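Local structure of SusD homolog (Bacteroides thetaiotaomicron, 3SGH) at residues M104-R109 with F148-N153; K98-A103 with I155-S160; I123-M128 with Q141-A146; L20-F25 with A171-F176; V316-E321 with C418-M423. The protein probably binds glycans at the cell surface as a SusD-like outer membrane lipoprotein, the partner of a nutrient importer in related systems. All coordinates share one frame; numbering follows the deposited sequence. Where two conformers were deposited one is given.

Contact 1: residues M104-R109 with F148-N153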
# COMPACT_ATOMS: atom_id res chain seq x y z
N MSE A 104 -10.35 -0.91 18.75
CA MSE A 104 -10.33 -0.20 17.47
C MSE A 104 -9.26 0.87 17.41
O MSE A 104 -8.70 1.13 16.35
CB MSE A 104 -11.71 0.37 17.12
CG MSE A 104 -12.73 -0.71 16.85
SE MSE A 104 -12.34 -1.76 15.33
CE MSE A 104 -11.73 -0.32 14.15
N ALA A 105 -8.97 1.52 18.55
CA ALA A 105 -7.91 2.54 18.60
C ALA A 105 -6.54 1.88 18.41
O ALA A 105 -5.71 2.38 17.67
CB ALA A 105 -7.99 3.34 19.91
N GLN A 106 -6.36 0.71 18.99
CA GLN A 106 -5.13 -0.06 18.82
C GLN A 106 -4.94 -0.52 17.38
O GLN A 106 -3.85 -0.38 16.81
CB GLN A 106 -5.20 -1.30 19.71
CG GLN A 106 -4.91 -1.03 21.14
CD GLN A 106 -4.66 -2.31 21.91
OE1 GLN A 106 -5.49 -3.21 21.91
NE2 GLN A 106 -3.50 -2.39 22.54
N LEU A 107 -5.99 -1.09 16.82
CA LEU A 107 -5.96 -1.54 15.41
C LEU A 107 -5.63 -0.39 14.44
O LEU A 107 -4.85 -0.52 13.52
CB LEU A 107 -7.25 -2.21 15.05
CG LEU A 107 -7.42 -2.66 13.59
CD1 LEU A 107 -6.38 -3.71 13.20
CD2 LEU A 107 -8.89 -3.21 13.43
N THR A 108 -6.26 0.74 14.66
CA THR A 108 -6.11 1.89 13.80
C THR A 108 -4.71 2.51 13.91
O THR A 108 -4.11 2.86 12.88
CB THR A 108 -7.25 2.92 14.04
OG1 THR A 108 -8.53 2.27 13.92
CG2 THR A 108 -7.17 4.04 12.99
N ARG A 109 -4.19 2.60 15.13
CA ARG A 109 -2.79 2.99 15.37
C ARG A 109 -1.83 2.05 14.69
O ARG A 109 -0.95 2.50 13.99
CB ARG A 109 -2.50 2.99 16.86
CG ARG A 109 -1.13 3.51 17.26
CD ARG A 109 -0.97 3.40 18.71
NE ARG A 109 0.35 3.85 19.16
CZ ARG A 109 0.98 3.42 20.24
NH1 ARG A 109 0.49 2.41 20.98
NH2 ARG A 109 2.15 3.96 20.53
N PHE A 148 2.67 -6.15 16.41
CA PHE A 148 2.03 -7.48 16.47
C PHE A 148 1.38 -7.72 17.85
O PHE A 148 0.24 -8.20 17.93
CB PHE A 148 3.02 -8.63 16.16
CG PHE A 148 3.29 -8.86 14.67
CD1 PHE A 148 2.30 -9.39 13.87
CD2 PHE A 148 4.52 -8.52 14.10
CE1 PHE A 148 2.49 -9.60 12.53
CE2 PHE A 148 4.74 -8.75 12.76
CZ PHE A 148 3.72 -9.29 11.96
N ASP A 149 2.10 -7.37 18.91
CA ASP A 149 1.55 -7.50 20.27
C ASP A 149 0.25 -6.70 20.47
O ASP A 149 -0.72 -7.22 21.04
CB ASP A 149 2.59 -7.13 21.33
CG ASP A 149 3.79 -8.10 21.34
OD1 ASP A 149 3.68 -9.21 20.79
OD2 ASP A 149 4.84 -7.72 21.91
N ASP A 150 0.22 -5.45 20.02
CA ASP A 150 -0.95 -4.62 20.23
C ASP A 150 -2.10 -5.14 19.35
O ASP A 150 -3.27 -5.17 19.76
CB ASP A 150 -0.62 -3.17 19.91
CG ASP A 150 0.21 -2.50 21.02
OD1 ASP A 150 0.23 -3.00 22.16
OD2 ASP A 150 0.81 -1.45 20.74
N LEU A 151 -1.74 -5.59 18.16
CA LEU A 151 -2.74 -6.10 17.23
C LEU A 151 -3.34 -7.37 17.84
O LEU A 151 -4.54 -7.58 17.77
CB LEU A 151 -2.10 -6.35 15.86
CG LEU A 151 -3.05 -6.88 14.78
CD1 LEU A 151 -4.24 -5.98 14.58
CD2 LEU A 151 -2.27 -7.07 13.45
N ASP A 152 -2.52 -8.22 18.47
CA ASP A 152 -3.08 -9.43 19.11
C ASP A 152 -4.07 -9.11 20.22
O ASP A 152 -5.08 -9.82 20.43
CB ASP A 152 -1.94 -10.33 19.64
CG ASP A 152 -1.25 -11.13 18.54
OD1 ASP A 152 -1.87 -11.34 17.46
OD2 ASP A 152 -0.08 -11.59 18.75
N ASN A 153 -3.77 -8.06 20.96
CA ASN A 153 -4.65 -7.60 22.03
C ASN A 153 -5.98 -7.15 21.44
O ASN A 153 -7.01 -7.50 21.95
CB ASN A 153 -4.02 -6.44 22.77
CG ASN A 153 -4.80 -6.07 24.04
OD1 ASN A 153 -4.77 -6.85 25.01
ND2 ASN A 153 -5.53 -4.92 24.02
O HOH W 1 -1.73 -4.15 23.97
O HOH W 2 -1.36 0.40 19.03
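Gln106 and Leu107 meet Asp150 and Leu151 where helix 100-120 runs roughly antiparallel to helix 140-162, the short axes of the two segments passing 8.7 Å apart with 147° between their N-to-C directions. Such antiparallel neighbours are the building principle of the alpha-alpha superhelix. The polar side rests on Gln106, whose chain is extended beyond CG (chi2 -166°) and crosses to the other helix. Its OE1 accepts from Asn153 ND2 at 2.7 Å, and the bond is nearly straight, 175° at the hydrogen. OE1 lies close to the amide plane of Asn153, while the two amides stand almost perpendicular. The other end of the same group is bridged: one water accepts from Gln106 NE2 at 2.9 Å and donates to Asp150 OD1. Beside this polar strip, Leu107 CD1 and Leu151 CD1 press together at 3.4 Å, tighter than ordinary methyl contact. The charged pair is looser. Arg109 NH1 is 3.9 Å from Asp150 OD2, which lies well out of the guanidinium plane, so charge attraction acts without a directed N-H. Stronger partners hold both ends, Tyr125 OH at Asp150 OD2 and Tyr85 OH at Arg109 NE. Oxygen and nitrogen of the Gln106 amide are each engaged, consistent with a defined orientation; the Asn153-Gln106 bond and the water bridge probably fix the pairing more than the long salt bridge does.

Contact 2: residues K98-A103 with I155-S160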
# COMPACT_ATOMS: atom_id res chain seq x y z
N LYS A 98 -9.64 -0.99 27.92
CA LYS A 98 -10.59 -2.08 27.81
C LYS A 98 -11.66 -1.79 26.77
O LYS A 98 -12.10 -0.67 26.61
CB LYS A 98 -11.29 -2.32 29.17
CG LYS A 98 -10.40 -2.99 30.24
CD LYS A 98 -11.01 -2.91 31.66
CE LYS A 98 -10.77 -1.55 32.39
NZ LYS A 98 -9.36 -1.33 32.95
N GLY A 99 -12.16 -2.83 26.12
CA GLY A 99 -13.39 -2.67 25.34
C GLY A 99 -13.12 -2.49 23.85
O GLY A 99 -11.98 -2.30 23.44
N VAL A 100 -14.19 -2.57 23.07
CA VAL A 100 -14.12 -2.52 21.59
C VAL A 100 -13.57 -1.19 21.07
O VAL A 100 -12.86 -1.17 20.06
CB VAL A 100 -15.50 -2.83 21.01
CG1 VAL A 100 -15.57 -2.49 19.50
CG2 VAL A 100 -15.85 -4.31 21.25
N ILE A 101 -13.82 -0.09 21.76
CA ILE A 101 -13.36 1.22 21.26
C ILE A 101 -11.84 1.28 21.45
O ILE A 101 -11.15 1.76 20.56
CB ILE A 101 -14.09 2.42 21.93
CG1 ILE A 101 -15.61 2.27 21.69
CG2 ILE A 101 -13.54 3.75 21.44
CD1 ILE A 101 -16.04 2.07 20.22
N TYR A 102 -11.32 0.73 22.55
CA TYR A 102 -9.89 0.66 22.73
C TYR A 102 -9.25 -0.27 21.71
O TYR A 102 -8.20 0.06 21.15
CB TYR A 102 -9.53 0.21 24.14
CG TYR A 102 -8.07 0.09 24.36
CD1 TYR A 102 -7.25 1.22 24.29
CD2 TYR A 102 -7.47 -1.14 24.68
CE1 TYR A 102 -5.89 1.13 24.51
CE2 TYR A 102 -6.10 -1.22 24.91
CZ TYR A 102 -5.33 -0.08 24.83
OH TYR A 102 -3.95 -0.14 25.06
N ALA A 103 -9.86 -1.44 21.49
CA ALA A 103 -9.39 -2.38 20.47
C ALA A 103 -9.30 -1.66 19.12
O ALA A 103 -8.31 -1.80 18.40
CB ALA A 103 -10.33 -3.56 20.39
N ILE A 155 -7.28 -8.10 18.56
CA ILE A 155 -7.90 -9.33 18.07
C ILE A 155 -8.63 -10.07 19.19
O ILE A 155 -9.75 -10.53 18.98
CB ILE A 155 -6.88 -10.26 17.32
CG1 ILE A 155 -6.51 -9.61 15.98
CG2 ILE A 155 -7.44 -11.66 17.16
CD1 ILE A 155 -5.27 -10.22 15.26
N THR A 156 -8.04 -10.14 20.38
CA THR A 156 -8.68 -10.89 21.46
C THR A 156 -9.99 -10.23 21.85
O THR A 156 -11.00 -10.89 22.07
CB THR A 156 -7.79 -10.97 22.68
OG1 THR A 156 -6.59 -11.66 22.31
CG2 THR A 156 -8.49 -11.75 23.82
N ILE A 157 -9.96 -8.90 21.90
CA ILE A 157 -11.16 -8.12 22.24
C ILE A 157 -12.24 -8.23 21.20
O ILE A 157 -13.39 -8.46 21.53
CB ILE A 157 -10.83 -6.62 22.43
CG1 ILE A 157 -9.97 -6.47 23.66
CG2 ILE A 157 -12.13 -5.81 22.64
CD1 ILE A 157 -9.33 -5.12 23.79
N LEU A 158 -11.86 -8.05 19.93
CA LEU A 158 -12.82 -8.10 18.83
C LEU A 158 -13.46 -9.51 18.70
O LEU A 158 -14.65 -9.61 18.39
CB LEU A 158 -12.18 -7.71 17.50
CG LEU A 158 -11.74 -6.25 17.38
CD1 LEU A 158 -10.83 -6.03 16.16
CD2 LEU A 158 -13.00 -5.31 17.39
N LYS A 159 -12.68 -10.56 18.95
CA LYS A 159 -13.16 -11.94 18.81
C LYS A 159 -14.27 -12.23 19.80
O LYS A 159 -15.28 -12.84 19.45
CB LYS A 159 -12.03 -12.97 18.98
CG LYS A 159 -12.43 -14.40 18.68
CD LYS A 159 -11.26 -15.41 18.81
CE LYS A 159 -11.78 -16.89 18.90
NZ LYS A 159 -10.76 -17.72 19.69
N SER A 160 -14.08 -11.80 21.03
CA SER A 160 -15.11 -11.92 22.02
C SER A 160 -16.34 -11.07 21.69
O SER A 160 -17.50 -11.55 21.75
CB SER A 160 -14.54 -11.51 23.38
OG SER A 160 -15.57 -11.57 24.34
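Ile157 fits against Gly99 and Ala103 through its CG2 methyl, and this is the tight part of the contact; its meetings with Val100 and Tyr102, and those of Leu158, are looser. With chi1 at -67°, Ile157 puts CG2 anti to its own backbone nitrogen and toward the start of helix 100-120. There CG2 sits 3.6 Å from Gly99 O and 3.7 Å from Ala103 CB. The small methyl of Ala103 allows this branched side chain to come so close. Gly99 is the N-cap of the helix, its carbonyl accepting from Ala103 N at 3.0 Å; its backbone angles would jam a CB against the carbonyl of Lys98, reason enough for a glycine. Elsewhere the spacing widens. The delta methyl of Ile157 reaches the rim of the Tyr102 ring, CD1 lying near the ring plane and 4.5 Å from CD2. Val100 CG1 stays 4.4 Å from Leu158 CD2, and Ala103 CB is 4.3 Å from Leu158 CG. No hydrogen bond crosses between the segments. Solvent reaches part of Gly99, Val100 and Ile157, whereas Tyr102, Ala103 and Leu158 are buried. Further helices flank the pair: Val100 and Ile155 touch helix 181-198, Ile101 packs on helices 17-24 and 87-95, and Tyr102 leans on helix 87-95, where its hydroxyl bonds Glu92.

Contact 3: residues I123-M128 with Q141-A146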
# COMPACT_ATOMS: atom_id res chain seq x y z
N ILE A 123 10.55 4.25 14.14
CA ILE A 123 9.65 5.30 14.58
C ILE A 123 9.53 5.21 16.09
O ILE A 123 9.71 4.15 16.65
CB ILE A 123 8.24 5.11 13.97
CG1 ILE A 123 7.65 3.74 14.34
CG2 ILE A 123 8.21 5.38 12.42
CD1 ILE A 123 6.16 3.56 13.97
N PRO A 124 9.12 6.29 16.75
CA PRO A 124 8.70 6.14 18.15
C PRO A 124 7.38 5.37 18.22
O PRO A 124 6.48 5.59 17.39
CB PRO A 124 8.51 7.59 18.63
CG PRO A 124 8.95 8.48 17.54
CD PRO A 124 8.99 7.67 16.26
N TYR A 125 7.27 4.48 19.20
CA TYR A 125 6.07 3.69 19.35
C TYR A 125 5.93 3.23 20.81
O TYR A 125 5.12 3.82 21.55
CB TYR A 125 6.03 2.54 18.31
CG TYR A 125 4.73 1.75 18.30
CD1 TYR A 125 3.67 2.13 17.49
CD2 TYR A 125 4.56 0.66 19.15
CE1 TYR A 125 2.46 1.43 17.49
CE2 TYR A 125 3.32 -0.05 19.16
CZ TYR A 125 2.29 0.37 18.32
OH TYR A 125 1.09 -0.27 18.33
N THR A 126 6.76 2.30 21.25
CA THR A 126 6.67 1.74 22.61
C THR A 126 6.89 2.76 23.70
O THR A 126 6.26 2.68 24.76
CB THR A 126 7.63 0.57 22.81
OG1 THR A 126 8.97 1.02 22.67
CG2 THR A 126 7.39 -0.54 21.79
N GLN A 127 7.74 3.74 23.42
CA GLN A 127 8.19 4.71 24.42
C GLN A 127 7.40 6.01 24.38
O GLN A 127 7.72 6.93 25.12
CB GLN A 127 9.68 5.02 24.21
CG GLN A 127 10.58 3.80 24.32
CD GLN A 127 10.35 3.03 25.58
OE1 GLN A 127 10.69 3.48 26.68
NE2 GLN A 127 9.77 1.84 25.45
N MSE A 128 6.39 6.10 23.52
CA MSE A 128 5.59 7.30 23.49
C MSE A 128 4.69 7.43 24.70
O MSE A 128 4.14 6.43 25.20
CB MSE A 128 4.76 7.34 22.26
CG MSE A 128 5.62 7.47 21.08
SE MSE A 128 4.48 7.42 19.58
CE MSE A 128 3.82 9.22 19.62
N GLN A 141 12.94 -3.90 14.33
CA GLN A 141 12.49 -5.14 14.99
C GLN A 141 11.53 -4.85 16.14
O GLN A 141 10.48 -5.51 16.28
CB GLN A 141 13.68 -6.01 15.46
CG GLN A 141 13.19 -7.29 16.07
CD GLN A 141 14.29 -8.01 16.80
OE1 GLN A 141 15.01 -7.41 17.61
NE2 GLN A 141 14.42 -9.29 16.54
N THR A 142 11.85 -3.85 16.95
CA THR A 142 11.08 -3.60 18.16
C THR A 142 9.70 -3.11 17.83
O THR A 142 8.72 -3.57 18.41
CB THR A 142 11.83 -2.57 19.07
OG1 THR A 142 13.05 -3.19 19.54
CG2 THR A 142 10.99 -2.16 20.25
N VAL A 143 9.60 -2.18 16.88
CA VAL A 143 8.27 -1.65 16.53
C VAL A 143 7.42 -2.70 15.82
O VAL A 143 6.25 -2.81 16.12
CB VAL A 143 8.29 -0.30 15.75
CG1 VAL A 143 8.94 -0.41 14.36
CG2 VAL A 143 6.90 0.25 15.66
N TRP A 144 7.98 -3.50 14.92
CA TRP A 144 7.18 -4.55 14.30
C TRP A 144 6.65 -5.52 15.35
O TRP A 144 5.47 -5.86 15.35
CB TRP A 144 7.98 -5.24 13.20
CG TRP A 144 8.01 -4.41 11.91
CD1 TRP A 144 8.99 -3.57 11.51
CD2 TRP A 144 6.96 -4.29 10.92
NE1 TRP A 144 8.68 -2.98 10.34
CE2 TRP A 144 7.42 -3.37 9.96
CE3 TRP A 144 5.72 -4.88 10.76
CZ2 TRP A 144 6.68 -3.05 8.82
CZ3 TRP A 144 4.95 -4.52 9.66
CH2 TRP A 144 5.42 -3.61 8.72
N HIS A 145 7.51 -5.97 16.25
CA HIS A 145 7.06 -6.90 17.32
C HIS A 145 6.03 -6.26 18.26
O HIS A 145 4.99 -6.90 18.58
CB HIS A 145 8.24 -7.45 18.10
CG HIS A 145 9.04 -8.47 17.35
ND1 HIS A 145 9.64 -9.54 17.96
CD2 HIS A 145 9.36 -8.56 16.04
CE1 HIS A 145 10.29 -10.25 17.06
NE2 HIS A 145 10.14 -9.68 15.89
N ALA A 146 6.27 -5.01 18.67
CA ALA A 146 5.31 -4.26 19.47
C ALA A 146 3.96 -4.14 18.79
O ALA A 146 2.95 -4.29 19.47
CB ALA A 146 5.84 -2.87 19.82
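Val143 and Ala146, one turn apart on helix 140-162, receive Ile123, Tyr125 and Thr126 from the loop that leads toward that helix. Val143 CG2 is the central methyl: Tyr125 CB touches it at 3.6 Å and Ile123 CD1 at 3.8 Å. It projects there because it stands anti to the backbone nitrogen of Val143, while CG1 takes the crowded position (chi1 65°). The Tyr125 ring continues along the helix, CD2 resting 3.8 Å from Ala146 CB; both helix methyls meet the ring obliquely. Closest of all is Thr126, whose CG2 is 3.4 Å from Ala146 CB, a tight carbon pair. Its chi1 of 62° aims this methyl at the helix and lets OG1 bond Asp138 instead. Outside this shell, a type I turn from Tyr125 to Met128 shapes the loop, and backbone bonds between Ile123 and Asp138 tie it to the chain just before helix 140-162. The Tyr125 ring also makes a cation-pi interaction with Arg109, and its hydroxyl bonds the Asp150 carboxylate. An alanine in place of Tyr125 would probably leave a gap beside Ala146 and cost Asp150 its hydroxyl partner and Arg109 one of its aromatic partners. Undirected methyl packing thus probably limits how near the loop can lie, and the polar bonds at its ends are consistent with fixing its orientation.

Contact 4: residues L20-F25 with A171-F176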
# COMPACT_ATOMS: atom_id res chain seq x y z
N LEU A 20 -13.52 10.04 18.99
CA LEU A 20 -12.10 10.27 18.67
C LEU A 20 -11.60 9.26 17.62
O LEU A 20 -10.62 9.53 16.94
CB LEU A 20 -11.23 10.19 19.92
CG LEU A 20 -11.57 11.26 20.98
CD1 LEU A 20 -11.21 10.72 22.35
CD2 LEU A 20 -10.88 12.57 20.60
N LEU A 21 -12.27 8.11 17.49
CA LEU A 21 -11.89 7.14 16.46
C LEU A 21 -12.07 7.73 15.08
O LEU A 21 -11.31 7.41 14.20
CB LEU A 21 -12.74 5.87 16.54
CG LEU A 21 -12.54 4.85 17.62
CD1 LEU A 21 -13.59 3.77 17.33
CD2 LEU A 21 -11.11 4.27 17.61
N SER A 22 -13.06 8.60 14.89
CA SER A 22 -13.36 9.07 13.53
C SER A 22 -12.17 9.74 12.86
O SER A 22 -11.94 9.53 11.66
CB SER A 22 -14.57 10.03 13.50
OG SER A 22 -15.72 9.32 13.95
N THR A 23 -11.43 10.58 13.57
CA THR A 23 -10.24 11.19 13.00
C THR A 23 -9.18 10.15 12.70
O THR A 23 -8.55 10.19 11.65
CB THR A 23 -9.58 12.18 13.95
OG1 THR A 23 -10.60 12.82 14.73
CG2 THR A 23 -8.75 13.18 13.17
N MSE A 24 -8.99 9.24 13.65
CA MSE A 24 -7.94 8.22 13.53
C MSE A 24 -8.17 7.39 12.28
O MSE A 24 -7.23 6.99 11.58
CB MSE A 24 -7.89 7.28 14.75
CG MSE A 24 -7.63 7.99 16.06
SE MSE A 24 -7.60 6.76 17.53
CE MSE A 24 -5.95 5.93 17.06
N PHE A 25 -9.45 7.16 11.97
CA PHE A 25 -9.82 6.31 10.86
C PHE A 25 -9.35 6.84 9.50
O PHE A 25 -9.36 6.08 8.49
CB PHE A 25 -11.33 6.15 10.76
CG PHE A 25 -11.98 5.22 11.77
CD1 PHE A 25 -11.30 4.28 12.52
CD2 PHE A 25 -13.36 5.29 11.89
CE1 PHE A 25 -12.00 3.42 13.39
CE2 PHE A 25 -14.05 4.44 12.77
CZ PHE A 25 -13.38 3.55 13.51
N ALA A 171 -21.03 1.03 16.02
CA ALA A 171 -21.91 1.31 14.85
C ALA A 171 -22.13 2.82 14.54
O ALA A 171 -22.24 3.25 13.39
CB ALA A 171 -23.26 0.60 15.01
N VAL A 172 -22.17 3.61 15.59
CA VAL A 172 -22.45 5.04 15.49
C VAL A 172 -21.43 5.76 14.62
O VAL A 172 -21.79 6.75 13.97
CB VAL A 172 -22.48 5.71 16.88
CG1 VAL A 172 -22.73 7.24 16.75
CG2 VAL A 172 -23.57 5.11 17.74
N VAL A 173 -20.18 5.27 14.59
CA VAL A 173 -19.09 5.99 13.93
C VAL A 173 -18.36 5.19 12.81
O VAL A 173 -17.50 5.74 12.09
CB VAL A 173 -18.01 6.43 14.95
CG1 VAL A 173 -18.63 7.38 16.01
CG2 VAL A 173 -17.31 5.26 15.55
N ASP A 174 -18.73 3.93 12.66
CA ASP A 174 -18.00 3.00 11.80
C ASP A 174 -18.58 2.96 10.39
O ASP A 174 -19.45 2.14 10.11
CB ASP A 174 -18.04 1.62 12.43
CG ASP A 174 -17.35 0.55 11.59
OD1 ASP A 174 -16.58 0.87 10.63
OD2 ASP A 174 -17.56 -0.65 11.95
N GLN A 175 -17.99 3.74 9.48
CA GLN A 175 -18.38 3.72 8.07
C GLN A 175 -17.84 2.53 7.27
O GLN A 175 -18.23 2.33 6.11
CB GLN A 175 -17.95 5.01 7.38
CG GLN A 175 -16.44 5.24 7.19
CD GLN A 175 -15.77 6.04 8.28
OE1 GLN A 175 -16.17 5.97 9.46
NE2 GLN A 175 -14.73 6.80 7.91
N PHE A 176 -16.94 1.77 7.87
CA PHE A 176 -16.32 0.61 7.18
C PHE A 176 -17.21 -0.62 7.27
O PHE A 176 -17.58 -1.21 6.22
CB PHE A 176 -14.93 0.36 7.80
CG PHE A 176 -14.04 1.57 7.73
CD1 PHE A 176 -13.28 1.83 6.59
CD2 PHE A 176 -14.03 2.48 8.75
CE1 PHE A 176 -12.49 2.97 6.51
CE2 PHE A 176 -13.26 3.63 8.67
CZ PHE A 176 -12.48 3.87 7.56
O HOH W 3 -13.32 9.06 9.49
O HOH W 4 -16.38 8.17 11.51
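Phe25 (chi1 -75°) and Phe176 (chi1 -57°) each set CG anti to the carbonyl carbon, and these torsions send the two rings past one another in opposite directions. The result is a T-shaped pair: the edge of Phe176 is directed at the face of Phe25, with planes at 86° and ring centroids 5.3 Å apart. Phe176 CE2 makes the closest approach, 3.6 Å from Phe25 CD2. The opposite face of Phe25 bears Leu21 O from its own helix, and at its edge, in the ring plane, Val173 O lies 3.7 Å from CE2. This loop, between helix 168-171 and helix 181-198, is shaped by an Asx turn in which Asp174 OD1 accepts from Phe176 N at 2.9 Å; Asp174 OD2 is bound by Gly179 and Trp184. A leucine in place of Phe25 would probably leave the Phe176 edge without its aromatic face and open a gap beside Val173 O. Nearer the start of the helix the join becomes wetter. Val173 CB packs 3.8 Å from Ser22 OG, and one water lies between Ser22 OG and Val173 O, 2.7 Å from the carbonyl oxygen. A second water donates to Ser22 O and accepts from Gln175 NE2 at 3.1 Å, a nitrogen that also bonds Asp229. Phe25 also touches Met104 and Thr108 of helix 100-120, while Phe176 meets Tyr28 in another edge-to-face pair.

Contact 5: residues V316-E321 with C418-M423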
# COMPACT_ATOMS: atom_id res chain seq x y z
N VAL A 316 -9.70 0.33 1.32
CA VAL A 316 -8.72 0.11 2.36
C VAL A 316 -8.03 -1.25 2.13
O VAL A 316 -6.81 -1.31 1.97
CB VAL A 316 -9.30 0.17 3.76
CG1 VAL A 316 -8.15 -0.07 4.81
CG2 VAL A 316 -10.05 1.53 4.00
N MSE A 317 -8.80 -2.33 2.07
CA MSE A 317 -8.20 -3.63 1.95
C MSE A 317 -9.18 -4.58 1.34
O MSE A 317 -10.34 -4.64 1.78
CB MSE A 317 -7.78 -4.12 3.34
CG MSE A 317 -7.14 -5.50 3.33
SE MSE A 317 -6.85 -6.12 5.21
CE MSE A 317 -5.44 -4.98 5.52
N TYR A 318 -8.74 -5.34 0.34
CA TYR A 318 -9.61 -6.22 -0.41
C TYR A 318 -9.48 -7.67 -0.01
O TYR A 318 -8.39 -8.13 0.34
CB TYR A 318 -9.27 -6.15 -1.89
CG TYR A 318 -9.46 -4.82 -2.59
CD1 TYR A 318 -10.70 -4.24 -2.72
CD2 TYR A 318 -8.39 -4.14 -3.10
CE1 TYR A 318 -10.88 -3.05 -3.39
CE2 TYR A 318 -8.58 -2.95 -3.81
CZ TYR A 318 -9.82 -2.43 -3.97
OH TYR A 318 -9.94 -1.23 -4.68
N ALA A 319 -10.58 -8.41 -0.11
CA ALA A 319 -10.58 -9.83 0.22
C ALA A 319 -9.51 -10.58 -0.62
O ALA A 319 -8.89 -11.54 -0.12
CB ALA A 319 -11.97 -10.45 0.05
N ALA A 320 -9.31 -10.14 -1.87
CA ALA A 320 -8.30 -10.76 -2.75
C ALA A 320 -6.91 -10.79 -2.11
O ALA A 320 -6.16 -11.75 -2.31
CB ALA A 320 -8.26 -10.04 -4.14
N GLU A 321 -6.56 -9.76 -1.34
CA GLU A 321 -5.22 -9.68 -0.74
C GLU A 321 -4.99 -10.85 0.21
O GLU A 321 -3.89 -11.39 0.24
CB GLU A 321 -5.01 -8.35 0.00
CG GLU A 321 -3.57 -8.17 0.43
CD GLU A 321 -3.28 -6.87 1.19
OE1 GLU A 321 -4.15 -5.99 1.24
OE2 GLU A 321 -2.12 -6.73 1.67
N CYS A 418 -4.71 -5.59 -5.95
CA CYS A 418 -4.76 -4.63 -4.85
C CYS A 418 -4.59 -3.26 -5.46
O CYS A 418 -3.49 -2.74 -5.51
CB CYS A 418 -3.67 -4.95 -3.84
SG CYS A 418 -3.98 -6.60 -3.03
N TYR A 419 -5.69 -2.70 -5.97
CA TYR A 419 -5.66 -1.47 -6.74
C TYR A 419 -6.86 -0.60 -6.40
O TYR A 419 -8.01 -1.12 -6.33
CB TYR A 419 -5.66 -1.74 -8.27
CG TYR A 419 -5.99 -0.52 -9.11
CD1 TYR A 419 -4.99 0.37 -9.49
CD2 TYR A 419 -7.31 -0.25 -9.51
CE1 TYR A 419 -5.27 1.50 -10.19
CE2 TYR A 419 -7.60 0.90 -10.22
CZ TYR A 419 -6.57 1.75 -10.56
OH TYR A 419 -6.84 2.87 -11.25
N PRO A 420 -6.62 0.73 -6.24
CA PRO A 420 -5.36 1.44 -6.08
C PRO A 420 -4.84 1.28 -4.65
O PRO A 420 -5.60 1.46 -3.70
CB PRO A 420 -5.73 2.92 -6.34
CG PRO A 420 -7.20 2.97 -6.39
CD PRO A 420 -7.77 1.65 -6.13
N ASP A 421 -3.58 0.87 -4.51
CA ASP A 421 -2.98 0.63 -3.19
C ASP A 421 -1.61 1.31 -3.26
O ASP A 421 -0.79 0.94 -4.10
CB ASP A 421 -2.83 -0.85 -2.93
CG ASP A 421 -2.25 -1.15 -1.55
OD1 ASP A 421 -1.22 -0.54 -1.17
OD2 ASP A 421 -2.84 -2.01 -0.90
N PRO A 422 -1.37 2.31 -2.42
CA PRO A 422 -0.14 3.11 -2.56
C PRO A 422 1.14 2.39 -2.22
O PRO A 422 2.19 2.79 -2.71
CB PRO A 422 -0.34 4.25 -1.58
CG PRO A 422 -1.27 3.75 -0.56
CD PRO A 422 -2.22 2.78 -1.32
N MSE A 423 1.05 1.37 -1.38
CA MSE A 423 2.21 0.73 -0.79
C MSE A 423 2.48 -0.70 -1.26
O MSE A 423 3.63 -1.10 -1.27
CB MSE A 423 2.11 0.76 0.73
CG MSE A 423 3.26 0.09 1.50
SE MSE A 423 4.95 0.80 0.95
CE MSE A 423 5.07 2.26 2.27
O HOH W 5 -3.98 -1.30 1.61
O HOH W 6 -1.26 -3.97 0.61
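Tyr318 presents its ring edge to the chain after helix 403-417, with Cys418 CA and Tyr419 O both near the ring plane; the Tyr419 ring, in turn, carries Pro420 CD over one face and stacks with Tyr270. At that edge the Tyr318 hydroxyl donates to Tyr419 O, a short bond of 2.5 Å, with the donor tilted 32° from the carbonyl plane. A cis peptide follows Tyr419, and Pro420 CD lies 3.9 Å from Tyr318 OH. At Cys418, SG rests alongside the aliphatic part of Glu321, 3.6 Å from CB. Glu321 leaves its helix with CG anti to the backbone nitrogen (chi1 -171°) and stays extended, its buried carboxylate forming a salt bridge with Arg194. Two waters complete the join: one donates to Val316 O, in a classic beta bulge opposite Ser227, and to Asp421 OD2; the other donates to Glu321 OE2 and, at 2.9 Å, to Asp421 OD2. Asp421 OD1 caps the next helix, accepting from Met423 N at 3.0 Å. Glu321 OE1 and Asp421 OD2 stand 4.7 Å apart; if both acids are ionised, the bridging water, Arg194 and the backbone N-H donors at Asp421 OD1 would probably ease their repulsion.

Contacts 1 and 5 are buried; contacts 2, 3 and 4 are partly buried. Contacts 1, 2 and 3 share helix 140-162, and contacts 1 and 2 also share helix 100-120, their centres about 9 Å apart. Along this helix pair the chemistry changes from apolar in contact 2 to amide-bonded in contact 1. Contact 3 then adds a loop packed through methyls. Contact 4 joins helix 17-24 to the loop before helix 181-198 and touches contacts 1 and 2 through helix 100-120; waters bridge it beside its aromatic pair. Contact 5 lies deepest, about 7 Å from the chain centre, and, like contact 1, combines a direct hydrogen bond with water bridges, here between acids; it meets contact 4 through Phe176 and Val316.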